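Side-chain contacts in trans-2-enoyl-CoA reductase [NADH] (Treponema denticola ATCC 35405, PDB 4GGO), which reduces the carbon-carbon double bond of trans-2-enoyl-CoA substrates such as crotonyl-CoA with NADH, a step of bacterial fatty acid synthesis: residues I68-A71 and G75-T78; E133-G138 and S218-L223. All blocks are in the same frame, centred on the assembly; numbering follows the deposited sequence.

Interaction 1. Residues I68-A71 and G75-T78; sequences ITAA and GAAT
Ala70 and Ala71, in the last turns of helix 61-74, meet the chain that turns back into strand 77-82. The tight part is made by small groups. Ala76 CB lies 3.3 Å from Ala70 O and 4.3 Å from Ala70 CB. The methyl of Thr78, CG2, reaches Ala71 CB at 4.1 Å and Ala70 CB at 4.3 Å. The first torsion of Thr78 (chi1 70°) sets this: CG2 stands beside the backbone N and faces the alanines, while OG1 is hydrogen-bonded to Arg67. Phe103 of helix 95-110 touches Ala71 and Thr78, and Val53 touches Ala70 and Ala76. Helix and strand belong to the beta-alpha-beta unit 52-56, 61-74, 77-82 of the Rossmann-type NAD-binding region, and the contact forms where the helix hands over to its second strand. The backbone joins them. Ala76 N gives a hydrogen bond of 3.0 Å to Ala70 O. The loose side is at Gly75, which is exposed and has positive phi. Gly75 N makes a weak, bent bond to Ala71 O, and Gly75 CA approaches Ala71 O at 3.1 Å.

Interaction 2. Residues E133-G138 and S218-L223; sequences EAKKKG and SKEGLL
Lys135 and Glu220 meet with their side chains crossing at about a right angle. The lysine bends at chi2 and chi4, and the last bend (54°) turns NZ towards the glutamate. Glu220 bends too, at chi2 (-76°), which brings OE1 to the amine. The two form a salt bridge. The modelled separation of Lys135 NZ and Glu220 OE1, 2.4 Å, is too short to be trusted in detail. Lys135 CE also lies 3.3 Å from Glu220 O. Next to the charged pair, on the buried side, is an apolar layer. Both methyls of Leu222 face the methyl of Ala134 from one side, CD1 at 3.8 Å and CD2 at 4.0 Å from Ala134 CB. Leu222 CD2 is also 4.0 Å from Lys135 CE, so the leucine touches the lysine chain as well. Ile131 and Phe141 add to this layer. The contact joins the C-terminal end of helix 124-136 to the turn after helix 208-219, where Gly221 closes a Schellman motif. Charge is thus paired on the more exposed side while buried methyls pack inside, and the ion pair is probably moderated by solvent.

Both segments of interaction 1 precede those of interaction 2 in the sequence. Their centres are 18 Å apart and their nearest atoms about 8 Å, so they do not touch. Both involve ends of helices that flank the central parallel sheet. Interaction 1 joins a helix to the strand that follows it directly. Interaction 2 joins parts 80 residues apart in sequence, within the family's catalytic region. Only interaction 1 is close to a cofactor site: the side chain of Thr78 is about 7 Å from that of Cys58, which binds NAD(+). Interaction 2 is remote from the known cofactor and substrate residues, with its centre about 25 Å from the centre of the chain, against 17 Å for interaction 1.

Interaction 1. Residues I68-A71 and G75-T78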
loop_
_atom_site.group_PDB
_atom_site.type_symbol
_atom_site.label_atom_id
_atom_site.label_comp_id
_atom_site.label_asym_id
_atom_site.label_seq_id
_atom_site.Cartn_x
_atom_site.Cartn_y
_atom_site.Cartn_z
ATOM N N ILE A 68 7.095 7.953 4.962
ATOM C CA ILE A 68 6.780 9.228 5.598
ATOM C C ILE A 68 6.738 9.113 7.124
ATOM O O ILE A 68 7.267 9.970 7.833
ATOM C CB ILE A 68 5.443 9.797 5.074
ATOM C CG1 ILE A 68 5.589 10.226 3.612
ATOM C CG2 ILE A 68 4.979 10.971 5.924
ATOM C CD1 ILE A 68 4.317 10.773 3.007
ATOM N N THR A 69 6.114 8.049 7.625
ATOM C CA THR A 69 6.033 7.828 9.065
ATOM C C THR A 69 7.420 7.617 9.672
ATOM O O THR A 69 7.740 8.170 10.724
ATOM C CB THR A 69 5.132 6.622 9.412
ATOM O OG1 THR A 69 3.815 6.838 8.890
ATOM C CG2 THR A 69 5.046 6.435 10.923
ATOM N N ALA A 70 8.243 6.819 8.999
ATOM C CA ALA A 70 9.596 6.548 9.472
ATOM C C ALA A 70 10.451 7.809 9.458
ATOM O O ALA A 70 11.155 8.102 10.423
ATOM C CB ALA A 70 10.247 5.457 8.633
ATOM N N ALA A 71 10.377 8.557 8.363
ATOM C CA ALA A 71 11.219 9.735 8.184
ATOM C C ALA A 71 10.753 10.936 9.002
ATOM O O ALA A 71 11.528 11.518 9.755
ATOM C CB ALA A 71 11.315 10.101 6.706
ATOM N N GLY A 75 12.344 10.390 12.371
ATOM C CA GLY A 75 13.604 10.989 11.964
ATOM C C GLY A 75 14.554 9.997 11.321
ATOM O O GLY A 75 15.759 10.239 11.243
ATOM N N ALA A 76 14.010 8.880 10.850
ATOM C CA ALA A 76 14.829 7.804 10.304
ATOM C C ALA A 76 15.393 8.124 8.926
ATOM O O ALA A 76 14.807 8.890 8.161
ATOM C CB ALA A 76 14.036 6.505 10.257
ATOM N N ALA A 77 16.542 7.531 8.622
ATOM C CA ALA A 77 17.094 7.578 7.278
ATOM C C ALA A 77 16.384 6.519 6.448
ATOM O O ALA A 77 16.212 5.385 6.896
ATOM C CB ALA A 77 18.588 7.317 7.313
ATOM N N THR A 78 15.953 6.886 5.246
ATOM C CA THR A 78 15.200 5.954 4.415
ATOM C C THR A 78 15.771 5.798 3.011
ATOM O O THR A 78 16.167 6.771 2.371
ATOM C CB THR A 78 13.713 6.361 4.283
ATOM O OG1 THR A 78 13.602 7.550 3.489
ATOM C CG2 THR A 78 13.087 6.597 5.650
#

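Interaction 2. Residues E133-G138 and S218-L223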
loop_
_atom_site.group_PDB
_atom_site.type_symbol
_atom_site.label_atom_id
_atom_site.label_comp_id
_atom_site.label_asym_id
_atom_site.label_seq_id
_atom_site.Cartn_x
_atom_site.Cartn_y
_atom_site.Cartn_z
ATOM N N GLU A 133 24.519 1.343 -2.154
ATOM C CA GLU A 133 24.252 2.579 -1.427
ATOM C C GLU A 133 24.335 2.363 0.082
ATOM O O GLU A 133 24.829 3.222 0.815
ATOM C CB GLU A 133 22.883 3.145 -1.817
ATOM C CG GLU A 133 22.477 4.398 -1.054
ATOM C CD GLU A 133 23.403 5.577 -1.308
ATOM O OE1 GLU A 133 24.048 5.617 -2.376
ATOM O OE2 GLU A 133 23.483 6.465 -0.432
ATOM N N ALA A 134 23.858 1.208 0.537
ATOM C CA ALA A 134 23.907 0.861 1.954
ATOM C C ALA A 134 25.345 0.649 2.420
ATOM O O ALA A 134 25.715 1.057 3.522
ATOM C CB ALA A 134 23.072 -0.378 2.225
ATOM N N LYS A 135 26.147 0.004 1.578
ATOM C CA LYS A 135 27.562 -0.215 1.873
ATOM C C LYS A 135 28.321 1.104 1.937
ATOM O O LYS A 135 29.215 1.281 2.763
ATOM C CB LYS A 135 28.194 -1.120 0.812
ATOM C CG LYS A 135 27.855 -2.594 0.957
ATOM C CD LYS A 135 28.569 -3.212 2.147
ATOM C CE LYS A 135 28.142 -4.657 2.351
ATOM N NZ LYS A 135 28.314 -5.464 1.112
ATOM N N LYS A 136 27.952 2.029 1.057
ATOM C CA LYS A 136 28.641 3.307 0.926
ATOM C C LYS A 136 28.472 4.195 2.155
ATOM O O LYS A 136 29.397 4.905 2.550
ATOM C CB LYS A 136 28.126 4.042 -0.314
ATOM C CG LYS A 136 28.782 5.385 -0.572
ATOM C CD LYS A 136 27.926 6.254 -1.484
ATOM C CE LYS A 136 27.440 5.489 -2.709
ATOM N NZ LYS A 136 26.683 6.351 -3.667
ATOM N N LYS A 137 27.286 4.151 2.754
ATOM C CA LYS A 137 26.961 5.045 3.860
ATOM C C LYS A 137 27.031 4.346 5.215
ATOM O O LYS A 137 26.677 4.932 6.239
ATOM C CB LYS A 137 25.574 5.658 3.654
ATOM C CG LYS A 137 25.402 6.370 2.319
ATOM C CD LYS A 137 26.274 7.614 2.229
ATOM C CE LYS A 137 25.825 8.681 3.218
ATOM N NZ LYS A 137 26.604 9.943 3.073
ATOM N N GLY A 138 27.495 3.100 5.215
ATOM C CA GLY A 138 27.617 2.329 6.439
ATOM C C GLY A 138 26.275 2.069 7.097
ATOM O O GLY A 138 26.153 2.101 8.323
ATOM N N SER A 218 20.945 -9.994 4.007
ATOM C CA SER A 218 21.544 -10.740 5.109
ATOM C C SER A 218 22.941 -11.219 4.744
ATOM O O SER A 218 23.857 -11.186 5.568
ATOM C CB SER A 218 20.672 -11.939 5.478
ATOM O OG SER A 218 21.344 -12.794 6.386
ATOM N N LYS A 219 23.094 -11.666 3.502
ATOM C CA LYS A 219 24.371 -12.162 3.007
ATOM C C LYS A 219 25.429 -11.064 3.021
ATOM O O LYS A 219 26.605 -11.322 3.277
ATOM C CB LYS A 219 24.208 -12.719 1.591
ATOM C CG LYS A 219 25.460 -13.372 1.037
ATOM C CD LYS A 219 25.915 -14.517 1.925
ATOM C CE LYS A 219 27.275 -15.044 1.495
ATOM N NZ LYS A 219 27.752 -16.131 2.392
ATOM N N GLU A 220 24.997 -9.836 2.753
ATOM C CA GLU A 220 25.900 -8.691 2.709
ATOM C C GLU A 220 26.096 -8.060 4.084
ATOM O O GLU A 220 26.823 -7.077 4.225
ATOM C CB GLU A 220 25.376 -7.642 1.727
ATOM C CG GLU A 220 25.349 -8.101 0.278
ATOM C CD GLU A 220 26.726 -8.106 -0.363
ATOM O OE1 GLU A 220 27.689 -7.636 0.280
ATOM O OE2 GLU A 220 26.842 -8.577 -1.514
ATOM N N GLY A 221 25.444 -8.627 5.095
ATOM C CA GLY A 221 25.538 -8.112 6.450
ATOM C C GLY A 221 24.911 -6.738 6.595
ATOM O O GLY A 221 25.430 -5.881 7.308
ATOM N N LEU A 222 23.787 -6.531 5.918
ATOM C CA LEU A 222 23.114 -5.237 5.934
ATOM C C LEU A 222 21.865 -5.247 6.813
ATOM O O LEU A 222 21.022 -4.354 6.718
ATOM C CB LEU A 222 22.757 -4.804 4.510
ATOM C CG LEU A 222 23.940 -4.545 3.576
ATOM C CD1 LEU A 222 23.451 -4.193 2.182
ATOM C CD2 LEU A 222 24.827 -3.440 4.129
ATOM N N LEU A 223 21.751 -6.258 7.667
ATOM C CA LEU A 223 20.630 -6.348 8.593
ATOM C C LEU A 223 21.104 -6.196 10.033
ATOM O O LEU A 223 21.965 -6.946 10.492
ATOM C CB LEU A 223 19.899 -7.682 8.433
ATOM C CG LEU A 223 19.379 -8.031 7.038
ATOM C CD1 LEU A 223 18.537 -9.296 7.086
ATOM C CD2 LEU A 223 18.586 -6.874 6.458
#